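Local coordinates for protein beta-galacturonidase (Eisenbergiella tayi, PDB 6NCW) that hydrolyses beta-galacturonides as a family 2 glycoside hydrolase of a gut bacterium, and may also have beta-glucuronidase activity, at residues H91-T96 / G354-E359; V311-D316 / E333-G338; W373-E378 / E388-Q393. One frame throughout, in Å; residues are numbered along the deposited sequence.

Contact 1: residues H91-T96 / G354-E359; sequences HYNAYT and GDCIRE
Glu359 reaches out of its helix to receive two side-chain donors, His91 and Thr96, on the same carboxylate oxygen. His91 NE2 lies 3.1 Å from Glu359 OE2, and the bond is almost straight, 174° at the hydrogen. It uses the syn lone pair of OE2 and runs in the ring plane; imidazole and carboxylate are only 15° apart, so the pair is nearly coplanar. A weak second bond from NE2 goes to Glu359 OE1. Thr96 crosses the glutamate at about a right angle, and its OG1, 2.8 Å from Glu359 OE2, donates nearly along the C-O axis. Glutamate suits this place because its chain, extended beyond CG, carries the charge clear of the helix.

The second shell positions the threonine. Asn93 ND2 donates in its amide plane to Thr96 OG1 at 3.3 Å, so this hydroxyl accepts one bond while giving another. Because chi1 (46°) sets OG1 between the backbone N and carbonyl carbon, the methyl CG2 turns to the helix, 3.9 Å from Cys356 SG. That compact, buried sulfur also packs 3.4 Å from Asn93 ND2. At its other end Asn93 OD1 is hydrogen-bonded to His335, while the His91 ring stacks on Phe98.

Further out, the contact joins two domains: residues 91-96 are the end of edge strand 86-92 of the N-terminal beta domain and the turn after it, and residues 354-359 belong to helix 349-364 of the TIM barrel.

With an N-H and an O-H donor converging on OE2, Glu359 is probably ionised, and its charge would in turn favour protonation of His91; if so, this interdomain bond would carry a partly electrostatic character.

Contact 2: residues V311-D316 / E333-G338; sequences VHYPND and ENHARG. With GOL (glycerol), chain G.
His312 and Glu333 lie side by side and point the same way, ring and carboxylate only 20° apart, which brings His312 ND1 to 2.7 Å from Glu333 OE1 in the ring plane. Glu333 starts with CG flanked by both backbone arms (chi1 57°), from where the extended chain runs alongside the imidazole; the other oxygen, OE2, is held by Arg309 and Trp331. Thus the histidine, with two nitrogens pointing in different directions in one plane, can meet the glutamate with one and the ligand with the other: His312 NE2 is 2.7 Å from O2 of glycerol. Arg337 passes the imidazole obliquely, its guanidinium plane turned 75° from the ring, and its CG approaches His312 CD2 at 3.4 Å. Its length lets Arg337 NE donate to glycerol O2 (2.8 Å) and NH2 to glycerol O3 (2.9 Å).

The segments lie at the ends of TIM-barrel strands 307-309 and 329-333, where the loops begin, and so line the active-site mouth; His312, entered through a cis peptide, and Arg337 bind galacturonate.

Behind the pocket the backbones close up. His335 CA sends a C-H toward His312 O at 3.3 Å, beside a weak bond from Ala336 N, while Tyr313 CB packs 3.8 Å from His335 CB.

Contact 3: residues W373-E378 / E388-Q393; sequences WGILNE and ECYSEQ
Leu376 presses its CD1 methyl onto one face of the Tyr390 ring, 3.7 Å from the ring centroid and just 7° off the normal, a well-centred CH-pi contact. This is the tight part of the interface. With CG lying opposite the carbonyl carbon (chi1 -59°), the isobutyl group is directed at the helix. Leu376 CB also lies 3.7 Å from Tyr390 CZ, so the leucine follows the ring from its middle to its hydroxyl end. A branched side chain is apt here: CD1 sits on the ring and also borders the Gln393 amide, which CG and CD2 meet too, Leu376 CG standing 3.4 Å from Gln393 OE1. Ile375 packs more loosely, its CD1 methyl 4.0 Å from Gln393 CB and 4.1 Å from Tyr390 CD1.

The solvent side of the helix is quite different: Glu388 and Glu392 are partly exposed and pair with Lys350, taking no part in the packing. At the active-site end of the loop, Asn377, which binds galacturonate, and Glu378, bonded to Asn428 and a glycerol, turn from the helix.

The contact joins the strand end to the helix in the beta-alpha-beta unit of strand 370-374, helix 384-400 and strand 406-410, in which the helix packs outside the barrel.

Chemically, dispersion and the CH-pi contact supply much of the attraction, while Gln393 OE1 lies against leucine carbons and takes a weak hydrogen bond from Asn334 ND2.

From the N terminus, the chain ends strand 86-92 and, after completing the beta domain and running on into the barrel, comes back against residues 91-96 in helix 349-364, so contact 1 closes a loop of 257 residues and ties that domain to the TIM barrel. Contact 2 lies wholly within this loop, bringing together the ends of two successive parallel barrel strands across a short excursion through helix 317-326. Contact 3 follows in series, closing nine residues between strand 370-374 and helix 384-400; none of the three crosses another. They nonetheless touch: Tyr95 packs on Tyr313, Asn334 bonds to the backbone of Leu376, and Ile357 packs on Ile375 and Gln393.

Contact 1: residues H91-T96 / G354-E359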
# COMPACT_ATOMS: atom_id res chain seq x y z
N HIS A 91 -38.12 -17.97 6.43
CA HIS A 91 -37.08 -18.75 5.77
C HIS A 91 -35.78 -18.66 6.54
O HIS A 91 -35.50 -17.66 7.21
CB HIS A 91 -36.86 -18.27 4.33
CG HIS A 91 -35.93 -19.14 3.54
ND1 HIS A 91 -34.63 -18.77 3.25
CD2 HIS A 91 -36.13 -20.34 2.94
CE1 HIS A 91 -34.07 -19.71 2.51
NE2 HIS A 91 -34.95 -20.68 2.31
N TYR A 92 -34.99 -19.73 6.45
CA TYR A 92 -33.63 -19.77 6.96
C TYR A 92 -32.72 -20.25 5.84
O TYR A 92 -33.09 -21.17 5.09
CB TYR A 92 -33.48 -20.70 8.18
CG TYR A 92 -32.05 -20.79 8.66
CD1 TYR A 92 -31.55 -19.89 9.58
CD2 TYR A 92 -31.17 -21.77 8.15
CE1 TYR A 92 -30.23 -19.95 10.02
CE2 TYR A 92 -29.83 -21.84 8.58
CZ TYR A 92 -29.37 -20.93 9.52
OH TYR A 92 -28.05 -20.96 9.98
N ASN A 93 -31.54 -19.61 5.75
CA ASN A 93 -30.41 -19.89 4.85
C ASN A 93 -30.36 -18.83 3.76
O ASN A 93 -31.31 -18.66 2.99
CB ASN A 93 -30.46 -21.27 4.21
CG ASN A 93 -29.11 -21.70 3.62
OD1 ASN A 93 -28.07 -21.60 4.28
ND2 ASN A 93 -29.13 -22.19 2.39
N ALA A 94 -29.23 -18.12 3.68
CA ALA A 94 -29.10 -16.96 2.80
C ALA A 94 -29.07 -17.34 1.33
O ALA A 94 -29.27 -16.47 0.48
CB ALA A 94 -27.83 -16.19 3.15
N TYR A 95 -28.80 -18.60 1.01
CA TYR A 95 -28.24 -18.93 -0.28
C TYR A 95 -29.15 -19.75 -1.17
O TYR A 95 -28.74 -20.09 -2.28
CB TYR A 95 -26.90 -19.66 -0.07
CG TYR A 95 -25.92 -18.94 0.82
CD1 TYR A 95 -25.26 -17.79 0.39
CD2 TYR A 95 -25.62 -19.43 2.10
CE1 TYR A 95 -24.32 -17.13 1.21
CE2 TYR A 95 -24.69 -18.80 2.92
CZ TYR A 95 -24.05 -17.65 2.48
OH TYR A 95 -23.14 -17.02 3.31
N THR A 96 -30.37 -20.07 -0.72
CA THR A 96 -31.33 -20.83 -1.50
C THR A 96 -32.64 -20.05 -1.62
O THR A 96 -33.03 -19.31 -0.71
CB THR A 96 -31.60 -22.20 -0.86
OG1 THR A 96 -31.81 -22.06 0.55
CG2 THR A 96 -30.41 -23.15 -1.11
N GLY A 354 -31.13 -30.50 5.35
CA GLY A 354 -32.16 -31.04 4.48
C GLY A 354 -32.89 -29.98 3.69
O GLY A 354 -33.12 -30.13 2.49
N ASP A 355 -33.28 -28.88 4.36
CA ASP A 355 -33.96 -27.80 3.65
C ASP A 355 -33.07 -27.19 2.57
O ASP A 355 -33.53 -26.92 1.45
CB ASP A 355 -34.40 -26.72 4.64
CG ASP A 355 -35.59 -27.15 5.50
OD1 ASP A 355 -36.28 -28.12 5.14
OD2 ASP A 355 -35.83 -26.50 6.54
N CYS A 356 -31.81 -26.92 2.89
CA CYS A 356 -30.90 -26.35 1.90
C CYS A 356 -30.73 -27.29 0.71
O CYS A 356 -30.82 -26.87 -0.44
CB CYS A 356 -29.54 -26.05 2.54
SG CYS A 356 -28.28 -25.34 1.39
N ILE A 357 -30.50 -28.57 0.98
CA ILE A 357 -30.34 -29.53 -0.11
C ILE A 357 -31.60 -29.60 -0.97
O ILE A 357 -31.54 -29.57 -2.21
CB ILE A 357 -29.97 -30.91 0.47
CG1 ILE A 357 -28.59 -30.83 1.15
CG2 ILE A 357 -30.03 -31.99 -0.64
CD1 ILE A 357 -28.10 -32.19 1.59
N ARG A 358 -32.77 -29.72 -0.34
CA ARG A 358 -34.02 -29.81 -1.11
C ARG A 358 -34.19 -28.60 -2.01
O ARG A 358 -34.47 -28.73 -3.21
CB ARG A 358 -35.21 -29.94 -0.17
CG ARG A 358 -35.46 -31.36 0.31
CD ARG A 358 -36.72 -31.43 1.17
NE ARG A 358 -36.49 -30.80 2.47
CZ ARG A 358 -36.07 -31.45 3.55
NH1 ARG A 358 -35.83 -32.76 3.49
NH2 ARG A 358 -35.88 -30.80 4.69
N GLU A 359 -34.01 -27.40 -1.45
CA GLU A 359 -34.22 -26.18 -2.22
C GLU A 359 -33.17 -26.03 -3.32
O GLU A 359 -33.50 -25.63 -4.44
CB GLU A 359 -34.23 -24.98 -1.29
CG GLU A 359 -35.47 -24.96 -0.39
CD GLU A 359 -35.40 -23.83 0.64
OE1 GLU A 359 -36.44 -23.47 1.22
OE2 GLU A 359 -34.29 -23.29 0.86
O HOH W 1 -33.09 -23.26 3.64

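Contact 2: residues V311-D316 / E333-G338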
# COMPACT_ATOMS: atom_id res chain seq x y z
N VAL A 311 -17.77 -22.53 -2.90
CA VAL A 311 -17.51 -22.53 -1.45
C VAL A 311 -18.32 -21.42 -0.78
O VAL A 311 -18.31 -20.27 -1.23
CB VAL A 311 -16.01 -22.35 -1.17
CG1 VAL A 311 -15.24 -23.57 -1.68
CG2 VAL A 311 -15.47 -21.04 -1.81
N HIS A 312 -19.04 -21.75 0.31
CA HIS A 312 -19.45 -23.11 0.72
C HIS A 312 -20.98 -23.10 0.84
O HIS A 312 -21.55 -23.30 1.92
CB HIS A 312 -18.85 -23.51 2.07
CG HIS A 312 -17.35 -23.59 2.05
ND1 HIS A 312 -16.67 -24.57 1.36
CD2 HIS A 312 -16.41 -22.82 2.65
CE1 HIS A 312 -15.36 -24.40 1.55
NE2 HIS A 312 -15.18 -23.35 2.33
N TYR A 313 -21.66 -22.84 -0.27
CA TYR A 313 -23.11 -22.70 -0.25
C TYR A 313 -23.59 -22.61 -1.69
O TYR A 313 -22.80 -22.35 -2.59
CB TYR A 313 -23.55 -21.44 0.54
CG TYR A 313 -22.59 -20.31 0.35
CD1 TYR A 313 -22.50 -19.67 -0.88
CD2 TYR A 313 -21.74 -19.91 1.37
CE1 TYR A 313 -21.60 -18.66 -1.09
CE2 TYR A 313 -20.83 -18.88 1.18
CZ TYR A 313 -20.76 -18.26 -0.06
OH TYR A 313 -19.86 -17.24 -0.28
N PRO A 314 -24.88 -22.82 -1.92
CA PRO A 314 -25.40 -22.69 -3.29
C PRO A 314 -25.27 -21.25 -3.76
O PRO A 314 -25.31 -20.31 -2.97
CB PRO A 314 -26.87 -23.13 -3.16
CG PRO A 314 -26.88 -24.04 -1.93
CD PRO A 314 -25.88 -23.37 -0.99
N ASN A 315 -25.10 -21.10 -5.07
CA ASN A 315 -24.89 -19.80 -5.70
C ASN A 315 -26.15 -19.27 -6.38
O ASN A 315 -27.06 -20.03 -6.71
CB ASN A 315 -23.76 -19.86 -6.74
CG ASN A 315 -22.38 -19.62 -6.12
OD1 ASN A 315 -22.17 -19.87 -4.92
ND2 ASN A 315 -21.45 -19.11 -6.93
N ASP A 316 -26.16 -17.96 -6.58
CA ASP A 316 -27.09 -17.25 -7.44
C ASP A 316 -27.28 -17.96 -8.79
O ASP A 316 -26.31 -18.24 -9.50
CB ASP A 316 -26.57 -15.83 -7.67
CG ASP A 316 -27.62 -14.88 -8.21
OD1 ASP A 316 -27.48 -13.66 -7.93
OD2 ASP A 316 -28.57 -15.32 -8.92
N GLU A 333 -22.28 -27.07 -3.67
CA GLU A 333 -22.45 -27.79 -2.41
C GLU A 333 -23.49 -27.11 -1.53
O GLU A 333 -23.82 -25.94 -1.72
CB GLU A 333 -21.12 -27.93 -1.65
CG GLU A 333 -20.38 -26.62 -1.31
CD GLU A 333 -18.97 -26.90 -0.79
OE1 GLU A 333 -18.45 -26.09 0.02
OE2 GLU A 333 -18.38 -27.93 -1.21
N ASN A 334 -24.02 -27.86 -0.55
CA ASN A 334 -24.94 -27.29 0.41
C ASN A 334 -24.19 -26.37 1.37
O ASN A 334 -22.96 -26.32 1.40
CB ASN A 334 -25.72 -28.38 1.17
CG ASN A 334 -24.87 -29.19 2.16
OD1 ASN A 334 -23.64 -29.29 2.06
ND2 ASN A 334 -25.55 -29.78 3.14
N HIS A 335 -24.95 -25.60 2.14
CA HIS A 335 -24.35 -24.57 2.98
C HIS A 335 -23.86 -25.19 4.28
O HIS A 335 -24.65 -25.47 5.18
CB HIS A 335 -25.33 -23.44 3.26
CG HIS A 335 -24.78 -22.42 4.21
ND1 HIS A 335 -25.58 -21.63 5.00
CD2 HIS A 335 -23.50 -22.08 4.51
CE1 HIS A 335 -24.81 -20.83 5.74
NE2 HIS A 335 -23.55 -21.09 5.45
N ALA A 336 -22.54 -25.40 4.38
CA ALA A 336 -21.89 -25.90 5.59
C ALA A 336 -20.38 -25.72 5.46
O ALA A 336 -19.83 -25.99 4.39
CB ALA A 336 -22.23 -27.37 5.83
N ARG A 337 -19.71 -25.30 6.53
CA ARG A 337 -18.25 -25.25 6.51
C ARG A 337 -17.66 -25.47 7.90
O ARG A 337 -17.87 -24.64 8.81
CB ARG A 337 -17.74 -23.91 5.95
CG ARG A 337 -16.20 -23.83 5.92
CD ARG A 337 -15.61 -22.43 6.40
NE ARG A 337 -14.19 -22.63 6.66
CZ ARG A 337 -13.69 -23.13 7.79
NH1 ARG A 337 -14.47 -23.43 8.82
NH2 ARG A 337 -12.38 -23.32 7.89
N GLY A 338 -16.91 -26.55 8.06
CA GLY A 338 -16.04 -26.73 9.21
C GLY A 338 -16.77 -27.00 10.51
O GLY A 338 -16.25 -26.68 11.59
C1 GOL G . -11.98 -24.57 4.46
O1 GOL G . -12.70 -25.51 3.72
C2 GOL G . -12.06 -23.19 3.74
O2 GOL G . -13.21 -22.50 4.04
C3 GOL G . -10.84 -22.38 4.26
O3 GOL G . -11.08 -22.05 5.62

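Contact 3: residues W373-E378 / E388-Q393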
# COMPACT_ATOMS: atom_id res chain seq x y z
N TRP A 373 -22.61 -32.79 -6.98
CA TRP A 373 -23.14 -32.20 -5.75
C TRP A 373 -22.18 -32.45 -4.59
O TRP A 373 -21.76 -33.59 -4.37
CB TRP A 373 -24.51 -32.78 -5.38
CG TRP A 373 -25.62 -32.59 -6.41
CD1 TRP A 373 -26.28 -33.57 -7.10
CD2 TRP A 373 -26.20 -31.35 -6.83
NE1 TRP A 373 -27.23 -33.02 -7.92
CE2 TRP A 373 -27.20 -31.66 -7.78
CE3 TRP A 373 -25.96 -30.01 -6.52
CZ2 TRP A 373 -27.96 -30.67 -8.42
CZ3 TRP A 373 -26.72 -29.03 -7.14
CH2 TRP A 373 -27.71 -29.36 -8.08
N GLY A 374 -21.89 -31.41 -3.82
CA GLY A 374 -21.06 -31.57 -2.64
C GLY A 374 -21.84 -31.37 -1.37
O GLY A 374 -22.88 -30.70 -1.36
N ILE A 375 -21.36 -31.92 -0.26
CA ILE A 375 -21.98 -31.65 1.03
C ILE A 375 -20.92 -31.42 2.10
O ILE A 375 -19.78 -31.89 1.98
CB ILE A 375 -22.94 -32.78 1.48
CG1 ILE A 375 -22.19 -34.12 1.63
CG2 ILE A 375 -24.10 -32.93 0.54
CD1 ILE A 375 -23.09 -35.25 2.12
N LEU A 376 -21.30 -30.68 3.14
CA LEU A 376 -20.64 -30.73 4.45
C LEU A 376 -19.12 -30.59 4.35
O LEU A 376 -18.35 -31.41 4.88
CB LEU A 376 -21.01 -32.02 5.18
CG LEU A 376 -22.51 -32.22 5.44
CD1 LEU A 376 -22.69 -33.51 6.24
CD2 LEU A 376 -23.13 -31.00 6.14
N ASN A 377 -18.69 -29.53 3.67
CA ASN A 377 -17.27 -29.18 3.60
C ASN A 377 -16.62 -29.18 4.98
O ASN A 377 -17.04 -28.46 5.88
CB ASN A 377 -17.11 -27.81 2.95
CG ASN A 377 -15.67 -27.34 2.96
OD1 ASN A 377 -14.88 -27.71 2.09
ND2 ASN A 377 -15.32 -26.53 3.97
N GLU A 378 -15.59 -30.02 5.13
CA GLU A 378 -14.77 -30.10 6.35
C GLU A 378 -15.61 -30.29 7.62
O GLU A 378 -15.23 -29.83 8.70
CB GLU A 378 -13.88 -28.86 6.48
CG GLU A 378 -12.82 -28.77 5.39
CD GLU A 378 -11.68 -27.81 5.74
OE1 GLU A 378 -11.79 -27.10 6.77
OE2 GLU A 378 -10.68 -27.76 4.98
N GLU A 388 -23.47 -40.47 10.42
CA GLU A 388 -24.92 -40.59 10.28
C GLU A 388 -25.49 -39.43 9.47
O GLU A 388 -26.34 -39.63 8.60
CB GLU A 388 -25.58 -40.66 11.67
CG GLU A 388 -27.13 -40.54 11.67
CD GLU A 388 -27.70 -40.42 13.09
OE1 GLU A 388 -27.54 -41.36 13.89
OE2 GLU A 388 -28.29 -39.36 13.41
N CYS A 389 -24.99 -38.22 9.71
CA CYS A 389 -25.41 -37.06 8.93
C CYS A 389 -24.97 -37.16 7.47
O CYS A 389 -25.75 -36.88 6.56
CB CYS A 389 -24.86 -35.77 9.55
SG CYS A 389 -25.42 -35.45 11.24
N TYR A 390 -23.69 -37.50 7.23
CA TYR A 390 -23.25 -37.65 5.85
C TYR A 390 -24.14 -38.64 5.12
O TYR A 390 -24.57 -38.39 3.99
CB TYR A 390 -21.78 -38.08 5.78
CG TYR A 390 -20.77 -36.96 5.92
CD1 TYR A 390 -20.15 -36.40 4.80
CD2 TYR A 390 -20.44 -36.46 7.18
CE1 TYR A 390 -19.20 -35.37 4.94
CE2 TYR A 390 -19.50 -35.44 7.33
CZ TYR A 390 -18.89 -34.89 6.21
OH TYR A 390 -17.98 -33.88 6.39
N SER A 391 -24.45 -39.77 5.77
CA SER A 391 -25.26 -40.79 5.11
C SER A 391 -26.64 -40.25 4.77
O SER A 391 -27.12 -40.41 3.65
CB SER A 391 -25.36 -42.05 5.99
OG SER A 391 -25.93 -43.13 5.26
N GLU A 392 -27.28 -39.58 5.74
CA GLU A 392 -28.62 -39.04 5.51
C GLU A 392 -28.64 -38.07 4.34
O GLU A 392 -29.59 -38.08 3.54
CB GLU A 392 -29.12 -38.33 6.77
CG GLU A 392 -29.32 -39.20 7.98
CD GLU A 392 -29.69 -38.37 9.20
OE1 GLU A 392 -30.13 -38.94 10.23
OE2 GLU A 392 -29.52 -37.13 9.13
N GLN A 393 -27.63 -37.20 4.24
CA GLN A 393 -27.66 -36.15 3.23
C GLN A 393 -27.28 -36.70 1.86
O GLN A 393 -27.85 -36.27 0.85
CB GLN A 393 -26.73 -35.00 3.66
CG GLN A 393 -27.20 -34.39 4.97
CD GLN A 393 -26.39 -33.19 5.41
OE1 GLN A 393 -25.80 -32.46 4.60
NE2 GLN A 393 -26.36 -32.96 6.72